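Local coordinates for protein FmtA (Staphylococcus aureus, PDB 5ZH8) that removes D-alanyl esters from wall teichoic acid and lipoteichoic acid and affects methicillin resistance and autolysis, at residues I239-Y251 with N287-Q301. Sequence-based numbering, arbitrary orientation.
Sequences IGDPLKLQHTAFY and NLYMTPTDMGKLITQ
Ala-249 and Tyr-289 form the hydrogen-bonded pair of a short antiparallel ladder between strands 248-250 and 288-290. Ala-249 N gives to Tyr-289 O at 2.8 Å, and Tyr-289 N gives to Ala-249 O at 2.7 Å. Beyond its two ends, the backbone bonds Tyr-251 N to Asn-287 O and Thr-291 N to His-247 O continue the pairing. Strand 288-290 also pairs with strand 123-124, so it is the middle of three.

Two side-chain groups add polar links from the following helix. Asp-294 OD2 takes two bonds. Thr-248 OG1 donates to the anti lone pair of Asp-294 OD2 at 2.7 Å; His-247 N reaches Asp-294 OD2 at 3.0 Å from above the carboxylate plane. Gln-301 NE2 reaches Leu-243 O at 3.0 Å, with that oxygen in its amide plane; Gln-301 OE1 is hydrogen-bonded to Lys-306 NZ.

Apolar side chains also meet. With CG anti to the backbone N (chi1 -167°), Leu-288 carries CD1 over the centre of the Phe-250 ring, 3.9 Å from its centroid, a CH-pi contact. Leu-243 CD1 meets Leu-298 CD1 at 3.5 Å.

In this beta-lactamase-family fold, one carboxylate oxygen of the buried Asp-294 thus ties the start of strand 248-250 to helix 292-303, and its two donors probably favour the ionised form.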
ATOM      1  N   ILE A 239       2.363   1.108  32.063  1.00 48.36           N
ATOM      2  CA  ILE A 239       1.736   2.108  31.170  1.00 46.97           C
ATOM      3  C   ILE A 239       0.218   1.958  31.105  1.00 47.71           C
ATOM      4  O   ILE A 239      -0.512   2.874  31.477  1.00 47.92           O
ATOM      5  CB  ILE A 239       2.306   2.038  29.733  1.00 45.33           C
ATOM      6  CG1 ILE A 239       3.817   2.302  29.731  1.00 44.82           C
ATOM      7  CG2 ILE A 239       1.597   3.038  28.822  1.00 44.34           C
ATOM      8  CD1 ILE A 239       4.518   1.845  28.469  1.00 43.94           C
ATOM      9  N   GLY A 240      -0.246   0.801  30.629  1.00 48.42           N
ATOM     10  CA  GLY A 240      -1.671   0.555  30.383  1.00 49.18           C
ATOM     11  C   GLY A 240      -2.584   0.947  31.523  1.00 50.85           C
ATOM     12  O   GLY A 240      -3.520   1.727  31.335  1.00 50.72           O
ATOM     13  N   ASP A 241      -2.297   0.413  32.708  1.00 52.50           N
ATOM     14  CA  ASP A 241      -3.129   0.641  33.893  1.00 54.63           C
ATOM     15  C   ASP A 241      -2.902   2.003  34.550  1.00 54.79           C
ATOM     16  O   ASP A 241      -3.871   2.704  34.833  1.00 55.69           O
ATOM     17  CB  ASP A 241      -2.957  -0.499  34.912  1.00 56.45           C
ATOM     18  CG  ASP A 241      -3.519  -1.820  34.412  1.00 57.08           C
ATOM     19  OD1 ASP A 241      -4.191  -1.828  33.352  1.00 56.10           O
ATOM     20  OD2 ASP A 241      -3.289  -2.847  35.082  1.00 58.27           O
ATOM     21  N   PRO A 242      -1.633   2.386  34.803  1.00 54.34           N
ATOM     22  CA  PRO A 242      -1.376   3.735  35.324  1.00 54.57           C
ATOM     23  C   PRO A 242      -2.053   4.856  34.534  1.00 53.82           C
ATOM     24  O   PRO A 242      -2.572   5.792  35.141  1.00 55.00           O
ATOM     25  CB  PRO A 242       0.144   3.862  35.230  1.00 53.10           C
ATOM     26  CG  PRO A 242       0.626   2.470  35.429  1.00 53.57           C
ATOM     27  CD  PRO A 242      -0.402   1.573  34.794  1.00 53.89           C
ATOM     28  N   LEU A 243      -2.060   4.758  33.207  1.00 52.33           N
ATOM     29  CA  LEU A 243      -2.678   5.793  32.373  1.00 51.96           C
ATOM     30  C   LEU A 243      -4.113   5.449  31.944  1.00 52.99           C
ATOM     31  O   LEU A 243      -4.634   6.050  31.011  1.00 52.42           O
ATOM     32  CB  LEU A 243      -1.797   6.085  31.158  1.00 49.84           C
ATOM     33  CG  LEU A 243      -0.343   6.475  31.451  1.00 49.37           C
ATOM     34  CD1 LEU A 243       0.340   6.960  30.179  1.00 47.63           C
ATOM     35  CD2 LEU A 243      -0.242   7.533  32.543  1.00 50.75           C
ATOM     36  N   LYS A 244      -4.746   4.507  32.647  1.00 55.14           N
ATOM     37  CA  LYS A 244      -6.156   4.143  32.437  1.00 56.71           C
ATOM     38  C   LYS A 244      -6.518   3.958  30.968  1.00 55.15           C
ATOM     39  O   LYS A 244      -7.537   4.462  30.496  1.00 55.24           O
ATOM     40  CB  LYS A 244      -7.086   5.176  33.084  1.00 58.90           C
ATOM     41  CG  LYS A 244      -7.014   5.205  34.604  1.00 61.57           C
ATOM     42  CD  LYS A 244      -8.011   6.188  35.210  1.00 64.09           C
ATOM     43  CE  LYS A 244      -8.115   6.015  36.723  1.00 66.99           C
ATOM     44  NZ  LYS A 244      -6.786   6.099  37.398  1.00 66.52           N
ATOM     45  N   LEU A 245      -5.661   3.240  30.251  1.00 53.71           N
ATOM     46  CA  LEU A 245      -5.932   2.868  28.874  1.00 52.68           C
ATOM     47  C   LEU A 245      -6.738   1.576  28.880  1.00 54.06           C
ATOM     48  O   LEU A 245      -6.180   0.476  28.878  1.00 53.85           O
ATOM     49  CB  LEU A 245      -4.624   2.688  28.102  1.00 50.95           C
ATOM     50  CG  LEU A 245      -3.670   3.874  28.096  1.00 49.47           C
ATOM     51  CD1 LEU A 245      -2.552   3.583  27.109  1.00 47.95           C
ATOM     52  CD2 LEU A 245      -4.379   5.158  27.716  1.00 49.19           C
ATOM     53  N   GLN A 246      -8.060   1.730  28.893  1.00 55.49           N
ATOM     54  CA  GLN A 246      -8.984   0.613  29.086  1.00 57.40           C
ATOM     55  C   GLN A 246      -9.656   0.171  27.792  1.00 57.13           C
ATOM     56  O   GLN A 246     -10.506  -0.724  27.804  1.00 59.07           O
ATOM     57  CB  GLN A 246     -10.043   1.009  30.112  1.00 59.70           C
ATOM     58  CG  GLN A 246      -9.446   1.361  31.464  1.00 60.49           C
ATOM     59  CD  GLN A 246     -10.479   1.809  32.464  1.00 63.21           C
ATOM     60  OE1 GLN A 246     -11.335   2.633  32.160  1.00 63.95           O
ATOM     61  NE2 GLN A 246     -10.400   1.273  33.671  1.00 65.38           N
ATOM     62  N   HIS A 247      -9.284   0.811  26.683  1.00 55.07           N
ATOM     63  CA  HIS A 247      -9.784   0.457  25.354  1.00 54.53           C
ATOM     64  C   HIS A 247      -8.599   0.198  24.417  1.00 52.58           C
ATOM     65  O   HIS A 247      -8.619   0.533  23.236  1.00 51.54           O
ATOM     66  CB  HIS A 247     -10.696   1.566  24.837  1.00 54.25           C
ATOM     67  CG  HIS A 247     -11.941   1.740  25.654  1.00 56.42           C
ATOM     68  ND1 HIS A 247     -11.948   2.374  26.878  1.00 56.99           N
ATOM     69  CD2 HIS A 247     -13.216   1.345  25.427  1.00 58.27           C
ATOM     70  CE1 HIS A 247     -13.176   2.369  27.366  1.00 59.37           C
ATOM     71  NE2 HIS A 247     -13.965   1.755  26.504  1.00 60.15           N
ATOM     72  N   THR A 248      -7.567  -0.410  24.991  1.00 52.38           N
ATOM     73  CA  THR A 248      -6.340  -0.763  24.303  1.00 51.16           C
ATOM     74  C   THR A 248      -6.004  -2.190  24.700  1.00 52.85           C
ATOM     75  O   THR A 248      -6.049  -2.534  25.887  1.00 54.53           O
ATOM     76  CB  THR A 248      -5.190   0.148  24.750  1.00 49.90           C
ATOM     77  OG1 THR A 248      -5.461   1.497  24.351  1.00 48.86           O
ATOM     78  CG2 THR A 248      -3.855  -0.314  24.165  1.00 48.82           C
ATOM     79  N   ALA A 249      -5.666  -3.025  23.725  1.00 52.87           N
ATOM     80  CA  ALA A 249      -5.484  -4.444  24.000  1.00 54.42           C
ATOM     81  C   ALA A 249      -4.553  -5.133  23.020  1.00 53.96           C
ATOM     82  O   ALA A 249      -4.371  -4.691  21.889  1.00 52.63           O
ATOM     83  CB  ALA A 249      -6.833  -5.153  24.030  1.00 56.60           C
ATOM     84  N   PHE A 250      -3.951  -6.220  23.489  1.00 55.21           N
ATOM     85  CA  PHE A 250      -3.184  -7.110  22.634  1.00 55.40           C
ATOM     86  C   PHE A 250      -4.164  -7.938  21.814  1.00 56.94           C
ATOM     87  O   PHE A 250      -5.280  -8.201  22.248  1.00 58.27           O
ATOM     88  CB  PHE A 250      -2.258  -8.009  23.466  1.00 56.59           C
ATOM     89  CG  PHE A 250      -1.083  -7.281  24.062  1.00 54.73           C
ATOM     90  CD1 PHE A 250       0.071  -7.085  23.321  1.00 53.72           C
ATOM     91  CD2 PHE A 250      -1.135  -6.788  25.354  1.00 54.53           C
ATOM     92  CE1 PHE A 250       1.156  -6.412  23.854  1.00 52.50           C
ATOM     93  CE2 PHE A 250      -0.054  -6.115  25.899  1.00 53.43           C
ATOM     94  CZ  PHE A 250       1.094  -5.924  25.148  1.00 52.32           C
ATOM     95  N   TYR A 251      -3.726  -8.339  20.626  1.00 57.11           N
ATOM     96  CA  TYR A 251      -4.588  -8.953  19.607  1.00 58.70           C
ATOM     97  C   TYR A 251      -5.534 -10.072  20.074  1.00 61.36           C
ATOM     98  O   TYR A 251      -6.638 -10.201  19.541  1.00 62.31           O
ATOM     99  CB  TYR A 251      -3.723  -9.476  18.452  1.00 59.30           C
ATOM    100  CG  TYR A 251      -2.985 -10.763  18.760  1.00 61.82           C
ATOM    101  CD1 TYR A 251      -1.806 -10.756  19.507  1.00 61.69           C
ATOM    102  CD2 TYR A 251      -3.464 -11.990  18.308  1.00 64.73           C
ATOM    103  CE1 TYR A 251      -1.132 -11.934  19.794  1.00 63.81           C
ATOM    104  CE2 TYR A 251      -2.794 -13.175  18.586  1.00 67.03           C
ATOM    105  CZ  TYR A 251      -1.631 -13.140  19.331  1.00 66.58           C
ATOM    106  OH  TYR A 251      -0.963 -14.316  19.604  1.00 69.03           O
ATOM    107  N   ASN A 287       1.527  -5.606  17.544  1.00 51.69           N
ATOM    108  CA  ASN A 287       0.401  -6.524  17.757  1.00 53.00           C
ATOM    109  C   ASN A 287      -0.591  -5.955  18.771  1.00 52.32           C
ATOM    110  O   ASN A 287      -1.322  -6.708  19.417  1.00 54.06           O
ATOM    111  CB  ASN A 287       0.893  -7.913  18.188  1.00 54.95           C
ATOM    112  CG  ASN A 287       1.481  -7.930  19.589  1.00 54.72           C
ATOM    113  OD1 ASN A 287       1.764  -6.884  20.178  1.00 53.06           O
ATOM    114  ND2 ASN A 287       1.665  -9.130  20.131  1.00 56.43           N
ATOM    115  N   LEU A 288      -0.627  -4.627  18.888  1.00 50.08           N
ATOM    116  CA  LEU A 288      -1.522  -3.949  19.821  1.00 49.47           C
ATOM    117  C   LEU A 288      -2.657  -3.259  19.078  1.00 48.89           C
ATOM    118  O   LEU A 288      -2.449  -2.698  18.004  1.00 47.82           O
ATOM    119  CB  LEU A 288      -0.752  -2.911  20.626  1.00 48.17           C
ATOM    120  CG  LEU A 288      -1.454  -2.339  21.855  1.00 48.28           C
ATOM    121  CD1 LEU A 288      -1.411  -3.326  23.019  1.00 49.80           C
ATOM    122  CD2 LEU A 288      -0.799  -1.019  22.225  1.00 46.89           C
ATOM    123  N   TYR A 289      -3.850  -3.299  19.673  1.00 49.51           N
ATOM    124  CA  TYR A 289      -5.038  -2.642  19.138  1.00 49.37           C
ATOM    125  C   TYR A 289      -5.470  -1.512  20.068  1.00 48.72           C
ATOM    126  O   TYR A 289      -5.549  -1.703  21.275  1.00 49.61           O
ATOM    127  CB  TYR A 289      -6.180  -3.651  18.993  1.00 51.37           C
ATOM    128  CG  TYR A 289      -6.025  -4.618  17.844  1.00 52.20           C
ATOM    129  CD1 TYR A 289      -5.077  -5.632  17.878  1.00 53.03           C
ATOM    130  CD2 TYR A 289      -6.841  -4.522  16.720  1.00 52.70           C
ATOM    131  CE1 TYR A 289      -4.945  -6.524  16.822  1.00 54.16           C
ATOM    132  CE2 TYR A 289      -6.717  -5.404  15.658  1.00 53.53           C
ATOM    133  CZ  TYR A 289      -5.770  -6.401  15.709  1.00 54.26           C
ATOM    134  OH  TYR A 289      -5.642  -7.272  14.653  1.00 55.34           O
ATOM    135  N   MET A 290      -5.756  -0.343  19.505  1.00 47.81           N
ATOM    136  CA  MET A 290      -6.141   0.835  20.289  1.00 47.69           C
ATOM    137  C   MET A 290      -7.320   1.546  19.655  1.00 47.80           C
ATOM    138  O   MET A 290      -7.393   1.654  18.436  1.00 47.26           O
ATOM    139  CB  MET A 290      -5.007   1.869  20.333  1.00 46.30           C
ATOM    140  CG  MET A 290      -3.789   1.499  21.138  1.00 46.35           C
ATOM    141  SD  MET A 290      -2.669   2.921  21.302  1.00 45.34           S
ATOM    142  CE  MET A 290      -3.293   3.629  22.823  1.00 45.92           C
ATOM    143  N   THR A 291      -8.212   2.069  20.492  1.00 48.79           N
ATOM    144  CA  THR A 291      -9.129   3.112  20.055  1.00 48.92           C
ATOM    145  C   THR A 291      -8.310   4.383  19.887  1.00 47.35           C
ATOM    146  O   THR A 291      -7.391   4.626  20.664  1.00 46.73           O
ATOM    147  CB  THR A 291     -10.260   3.380  21.069  1.00 50.53           C
ATOM    148  OG1 THR A 291      -9.708   3.712  22.344  1.00 50.10           O
ATOM    149  CG2 THR A 291     -11.153   2.164  21.222  1.00 52.52           C
ATOM    150  N   PRO A 292      -8.624   5.193  18.862  1.00 47.18           N
ATOM    151  CA  PRO A 292      -7.982   6.509  18.709  1.00 46.20           C
ATOM    152  C   PRO A 292      -8.017   7.375  19.975  1.00 46.81           C
ATOM    153  O   PRO A 292      -7.057   8.082  20.256  1.00 46.02           O
ATOM    154  CB  PRO A 292      -8.799   7.162  17.589  1.00 46.31           C
ATOM    155  CG  PRO A 292      -9.259   6.014  16.763  1.00 46.91           C
ATOM    156  CD  PRO A 292      -9.483   4.864  17.709  1.00 47.71           C
ATOM    157  N   THR A 293      -9.106   7.298  20.738  1.00 48.78           N
ATOM    158  CA  THR A 293      -9.239   8.069  21.974  1.00 50.05           C
ATOM    159  C   THR A 293      -8.149   7.713  22.983  1.00 49.96           C
ATOM    160  O   THR A 293      -7.551   8.606  23.581  1.00 49.78           O
ATOM    161  CB  THR A 293     -10.619   7.878  22.633  1.00 52.18           C
ATOM    162  OG1 THR A 293     -10.835   6.490  22.900  1.00 53.49           O
ATOM    163  CG2 THR A 293     -11.726   8.393  21.740  1.00 52.89           C
ATOM    164  N   ASP A 294      -7.895   6.417  23.163  1.00 50.53           N
ATOM    165  CA  ASP A 294      -6.845   5.942  24.073  1.00 50.41           C
ATOM    166  C   ASP A 294      -5.458   6.419  23.665  1.00 49.22           C
ATOM    167  O   ASP A 294      -4.632   6.740  24.528  1.00 49.26           O
ATOM    168  CB  ASP A 294      -6.841   4.414  24.170  1.00 51.04           C
ATOM    169  CG  ASP A 294      -7.589   3.893  25.393  1.00 53.21           C
ATOM    170  OD1 ASP A 294      -8.525   4.569  25.875  1.00 54.29           O
ATOM    171  OD2 ASP A 294      -7.228   2.794  25.877  1.00 53.98           O
ATOM    172  N   MET A 295      -5.196   6.462  22.360  1.00 48.45           N
ATOM    173  CA  MET A 295      -3.907   6.947  21.865  1.00 47.51           C
ATOM    174  C   MET A 295      -3.701   8.418  22.205  1.00 47.77           C
ATOM    175  O   MET A 295      -2.612   8.817  22.598  1.00 47.57           O
ATOM    176  CB  MET A 295      -3.792   6.741  20.355  1.00 46.78           C
ATOM    177  CG  MET A 295      -2.489   7.249  19.743  1.00 45.83           C
ATOM    178  SD  MET A 295      -0.944   6.751  20.538  1.00 45.40           S
ATOM    179  CE  MET A 295      -0.475   5.348  19.534  1.00 45.33           C
ATOM    180  N   GLY A 296      -4.744   9.224  22.039  1.00 48.63           N
ATOM    181  CA  GLY A 296      -4.693  10.623  22.440  1.00 49.00           C
ATOM    182  C   GLY A 296      -4.563  10.752  23.947  1.00 49.88           C
ATOM    183  O   GLY A 296      -3.799  11.579  24.446  1.00 50.14           O
ATOM    184  N   LYS A 297      -5.318   9.929  24.670  1.00 50.78           N
ATOM    185  CA  LYS A 297      -5.268   9.889  26.132  1.00 51.88           C
ATOM    186  C   LYS A 297      -3.850   9.561  26.617  1.00 50.88           C
ATOM    187  O   LYS A 297      -3.389  10.109  27.616  1.00 51.36           O
ATOM    188  CB  LYS A 297      -6.278   8.856  26.660  1.00 53.49           C
ATOM    189  CG  LYS A 297      -6.436   8.843  28.167  1.00 55.57           C
ATOM    190  CD  LYS A 297      -7.313   7.697  28.657  1.00 57.39           C
ATOM    191  CE  LYS A 297      -8.786   7.932  28.357  1.00 59.18           C
ATOM    192  NZ  LYS A 297      -9.660   6.944  29.053  1.00 61.33           N
ATOM    193  N   LEU A 298      -3.167   8.666  25.905  1.00 49.35           N
ATOM    194  CA  LEU A 298      -1.779   8.313  26.216  1.00 48.20           C
ATOM    195  C   LEU A 298      -0.822   9.489  26.023  1.00 47.18           C
ATOM    196  O   LEU A 298      -0.034   9.806  26.905  1.00 47.79           O
ATOM    197  CB  LEU A 298      -1.330   7.144  25.339  1.00 47.22           C
ATOM    198  CG  LEU A 298       0.154   6.789  25.339  1.00 46.60           C
ATOM    199  CD1 LEU A 298       0.613   6.383  26.731  1.00 47.42           C
ATOM    200  CD2 LEU A 298       0.404   5.694  24.315  1.00 46.18           C
ATOM    201  N   ILE A 299      -0.895  10.120  24.861  1.00 46.07           N
ATOM    202  CA  ILE A 299       0.017  11.202  24.507  1.00 45.54           C
ATOM    203  C   ILE A 299      -0.203  12.447  25.363  1.00 46.33           C
ATOM    204  O   ILE A 299       0.759  13.057  25.815  1.00 46.43           O
ATOM    205  CB  ILE A 299      -0.108  11.549  23.009  1.00 44.76           C
ATOM    206  CG1 ILE A 299       0.488  10.414  22.181  1.00 43.93           C
ATOM    207  CG2 ILE A 299       0.593  12.862  22.675  1.00 44.77           C
ATOM    208  CD1 ILE A 299      -0.051  10.369  20.773  1.00 43.69           C
ATOM    209  N   THR A 300      -1.459  12.819  25.588  1.00 46.92           N
ATOM    210  CA  THR A 300      -1.760  14.004  26.386  1.00 48.18           C
ATOM    211  C   THR A 300      -1.291  13.841  27.831  1.00 49.13           C
ATOM    212  O   THR A 300      -0.817  14.795  28.445  1.00 50.37           O
ATOM    213  CB  THR A 300      -3.261  14.325  26.407  1.00 49.15           C
ATOM    214  OG1 THR A 300      -3.993  13.171  26.837  1.00 49.36           O
ATOM    215  CG2 THR A 300      -3.729  14.768  25.039  1.00 48.50           C
ATOM    216  N   GLN A 301      -1.432  12.632  28.370  1.00 49.00           N
ATOM    217  CA  GLN A 301      -0.986  12.350  29.732  1.00 49.76           C
ATOM    218  C   GLN A 301       0.535  12.345  29.866  1.00 48.73           C
ATOM    219  O   GLN A 301       1.065  12.809  30.874  1.00 49.75           O
ATOM    220  CB  GLN A 301      -1.561  11.032  30.218  1.00 50.29           C
ATOM    221  CG  GLN A 301      -3.012  11.140  30.637  1.00 51.93           C
ATOM    222  CD  GLN A 301      -3.517   9.851  31.238  1.00 52.87           C
ATOM    223  OE1 GLN A 301      -3.700   9.750  32.448  1.00 54.72           O
ATOM    224  NE2 GLN A 301      -3.723   8.845  30.395  1.00 51.64           N
TER